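Local coordinates for alpha-1,3-glucanase (Paenibacillus glycanilyticus, PDB 6K0P), which probably hydrolyses the alpha-1,3-glucosidic bonds of alpha-1,3-glucan, as a family 87 glycoside hydrolase, at residues F306-W311 with T328-I333. The protein carries 1 engineered substitution. Numbering follows the deposited sequence.
Engineered in segment 328-333: Ala-331 (natural residue Asp). With GLC (alpha-D-glucopyranose), chain B; GLC (alpha-D-glucopyranose), chain C.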
loop_
_atom_site.group_PDB
_atom_site.type_symbol
_atom_site.label_atom_id
_atom_site.label_comp_id
_atom_site.label_asym_id
_atom_site.label_seq_id
_atom_site.Cartn_x
_atom_site.Cartn_y
_atom_site.Cartn_z
ATOM N N PHE A 306 -4.293 -4.667 10.633
ATOM C CA PHE A 306 -4.414 -3.485 11.472
ATOM C C PHE A 306 -5.011 -2.366 10.636
ATOM O O PHE A 306 -5.180 -2.491 9.417
ATOM C CB PHE A 306 -3.044 -3.081 12.045
ATOM C CG PHE A 306 -2.539 -4.038 13.090
ATOM C CD1 PHE A 306 -1.816 -5.170 12.727
ATOM C CD2 PHE A 306 -2.827 -3.834 14.432
ATOM C CE1 PHE A 306 -1.368 -6.067 13.688
ATOM C CE2 PHE A 306 -2.382 -4.726 15.397
ATOM C CZ PHE A 306 -1.655 -5.845 15.026
ATOM N N VAL A 307 -5.349 -1.262 11.302
ATOM C CA VAL A 307 -5.767 -0.078 10.561
ATOM C C VAL A 307 -4.572 0.526 9.830
ATOM O O VAL A 307 -4.633 0.791 8.623
ATOM C CB VAL A 307 -6.488 0.922 11.485
ATOM C CG1 VAL A 307 -6.931 2.158 10.692
ATOM C CG2 VAL A 307 -7.707 0.250 12.116
ATOM N N CYS A 308 -3.442 0.682 10.533
ATOM C CA CYS A 308 -2.198 1.138 9.922
ATOM C C CYS A 308 -1.034 0.401 10.559
ATOM O O CYS A 308 -1.156 -0.143 11.663
ATOM C CB CYS A 308 -1.918 2.630 10.182
ATOM S SG CYS A 308 -3.289 3.743 9.862
ATOM N N LEU A 309 0.122 0.438 9.880
ATOM C CA LEU A 309 1.370 0.099 10.562
ATOM C C LEU A 309 1.773 1.209 11.522
ATOM O O LEU A 309 2.006 0.960 12.709
ATOM C CB LEU A 309 2.500 -0.190 9.566
ATOM C CG LEU A 309 3.906 -0.285 10.198
ATOM C CD1 LEU A 309 3.949 -1.301 11.351
ATOM C CD2 LEU A 309 4.978 -0.627 9.155
ATOM N N TYR A 310 1.845 2.446 11.031
ATOM C CA TYR A 310 2.352 3.546 11.840
ATOM C C TYR A 310 1.816 4.863 11.298
ATOM O O TYR A 310 1.753 5.064 10.077
ATOM C CB TYR A 310 3.886 3.572 11.844
ATOM C CG TYR A 310 4.438 4.657 12.734
ATOM C CD1 TYR A 310 4.334 4.560 14.117
ATOM C CD2 TYR A 310 5.030 5.790 12.197
ATOM C CE1 TYR A 310 4.819 5.560 14.948
ATOM C CE2 TYR A 310 5.532 6.783 13.020
ATOM C CZ TYR A 310 5.413 6.669 14.389
ATOM O OH TYR A 310 5.885 7.679 15.204
ATOM N N TRP A 311 1.453 5.761 12.221
ATOM C CA TRP A 311 0.917 7.087 11.911
ATOM C C TRP A 311 1.717 8.058 12.771
ATOM O O TRP A 311 1.372 8.294 13.934
ATOM C CB TRP A 311 -0.567 7.134 12.239
ATOM C CG TRP A 311 -1.262 8.403 11.848
ATOM C CD1 TRP A 311 -1.177 9.621 12.474
ATOM C CD2 TRP A 311 -2.174 8.571 10.763
ATOM N NE1 TRP A 311 -1.977 10.539 11.830
ATOM C CE2 TRP A 311 -2.595 9.922 10.774
ATOM C CE3 TRP A 311 -2.664 7.717 9.769
ATOM C CZ2 TRP A 311 -3.493 10.431 9.837
ATOM C CZ3 TRP A 311 -3.560 8.218 8.843
ATOM C CH2 TRP A 311 -3.963 9.570 8.880
ATOM N N THR A 328 -4.313 -3.938 5.174
ATOM C CA THR A 328 -4.684 -3.051 6.271
ATOM C C THR A 328 -5.973 -2.314 5.930
ATOM O O THR A 328 -6.419 -2.270 4.777
ATOM C CB THR A 328 -3.580 -2.033 6.590
ATOM O OG1 THR A 328 -3.352 -1.191 5.451
ATOM C CG2 THR A 328 -2.268 -2.728 6.953
ATOM N N PHE A 329 -6.577 -1.720 6.952
ATOM C CA PHE A 329 -7.876 -1.093 6.758
ATOM C C PHE A 329 -7.813 0.407 6.531
ATOM O O PHE A 329 -8.829 1.000 6.151
ATOM C CB PHE A 329 -8.847 -1.515 7.866
ATOM C CG PHE A 329 -9.208 -2.963 7.758
ATOM C CD1 PHE A 329 -10.269 -3.363 6.956
ATOM C CD2 PHE A 329 -8.418 -3.933 8.352
ATOM C CE1 PHE A 329 -10.569 -4.703 6.798
ATOM C CE2 PHE A 329 -8.713 -5.281 8.197
ATOM C CZ PHE A 329 -9.790 -5.660 7.418
ATOM N N ALA A 330 -6.641 1.013 6.703
ATOM C CA ALA A 330 -6.406 2.386 6.280
ATOM C C ALA A 330 -4.968 2.512 5.793
ATOM O O ALA A 330 -4.419 1.552 5.241
ATOM C CB ALA A 330 -6.739 3.384 7.396
ATOM N N ALA A 331 -4.347 3.673 6.007
ATOM C CA ALA A 331 -3.019 3.946 5.466
ATOM C C ALA A 331 -1.980 2.957 5.991
ATOM O O ALA A 331 -2.099 2.422 7.093
ATOM C CB ALA A 331 -2.594 5.374 5.833
ATOM N N GLY A 332 -0.942 2.716 5.191
ATOM C CA GLY A 332 0.144 1.845 5.629
ATOM C C GLY A 332 1.078 2.551 6.600
ATOM O O GLY A 332 1.119 2.235 7.797
ATOM N N ILE A 333 1.838 3.513 6.083
ATOM C CA ILE A 333 2.667 4.397 6.899
ATOM C C ILE A 333 2.324 5.826 6.522
ATOM O O ILE A 333 2.343 6.176 5.335
ATOM C CB ILE A 333 4.176 4.167 6.690
ATOM C CG1 ILE A 333 4.593 2.757 7.116
ATOM C CG2 ILE A 333 4.969 5.216 7.468
ATOM C CD1 ILE A 333 6.058 2.434 6.817
HETATM C C1 GLC B . -8.436 9.346 9.656
HETATM C C2 GLC B . -8.152 10.007 10.991
HETATM C C3 GLC B . -6.768 9.618 11.458
HETATM C C4 GLC B . -6.617 8.102 11.472
HETATM C C5 GLC B . -6.891 7.561 10.096
HETATM C C6 GLC B . -6.918 6.041 10.051
HETATM O O1 GLC B . -7.598 9.965 8.741
HETATM O O2 GLC B . -8.312 11.419 10.816
HETATM O O3 GLC B . -6.650 10.014 12.812
HETATM O O4 GLC B . -5.319 7.719 11.846
HETATM O O5 GLC B . -8.158 7.978 9.693
HETATM O O6 GLC B . -7.794 5.439 10.962
HETATM C C1 GLC C . -5.335 10.604 13.139
HETATM C C2 GLC C . -5.234 10.816 14.645
HETATM C C3 GLC C . -6.099 12.012 15.031
HETATM C C4 GLC C . -5.709 13.240 14.211
HETATM C C5 GLC C . -5.754 12.896 12.720
HETATM C C6 GLC C . -5.342 14.061 11.818
HETATM O O2 GLC C . -5.695 9.655 15.308
HETATM O O3 GLC C . -5.992 12.273 16.415
HETATM O O4 GLC C . -6.599 14.299 14.496
HETATM O O5 GLC C . -4.916 11.782 12.464
HETATM O O6 GLC C . -4.043 14.512 12.151
#
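The carbonyl oxygen of Gly-332 takes two backbone donors from the corner at Leu-309: Leu-309 N at 2.9 Å and a weak bond from Tyr-310 N at 3.3 Å. Ala-330 N bonds Val-307 O at 2.8 Å, and Phe-329 N bonds Phe-306 O. Within its own segment, Thr-328 OG1 reaches Ala-330 O (3.0 Å), placed by a chi1 of 62° between backbone N and carbonyl carbon. Tyr-310 and Ile-333 then pair in parallel register, as expected of successive coils in the right-handed parallel beta-helix of pectate-lyase-like domains. Leu-309 and Ile-333 lie side by side, pointing the same way, with Leu-309 CD2 4.0 Å from Ile-333 CG1. On the sugar side, Val-307 CG1 meets Ala-330 CB at 3.5 Å, and both touch the chain B glucose near its C6–O6 arm. One face of the Trp-311 ring meets both sugars, the chain B O4 standing 3.3 Å above its plane and offset toward the rim; its CZ3 obliquely meets CB of Ala-331, an engineered replacement of aspartate. Replacing Trp-311 by alanine is likely to open a gap beside O4 of the chain B glucose and C1 of the chain C glucose. Lys-286, cation-pi partner of Trp-311, also hydrogen-bonds bound glucose, as do Asp-282 and Arg-280.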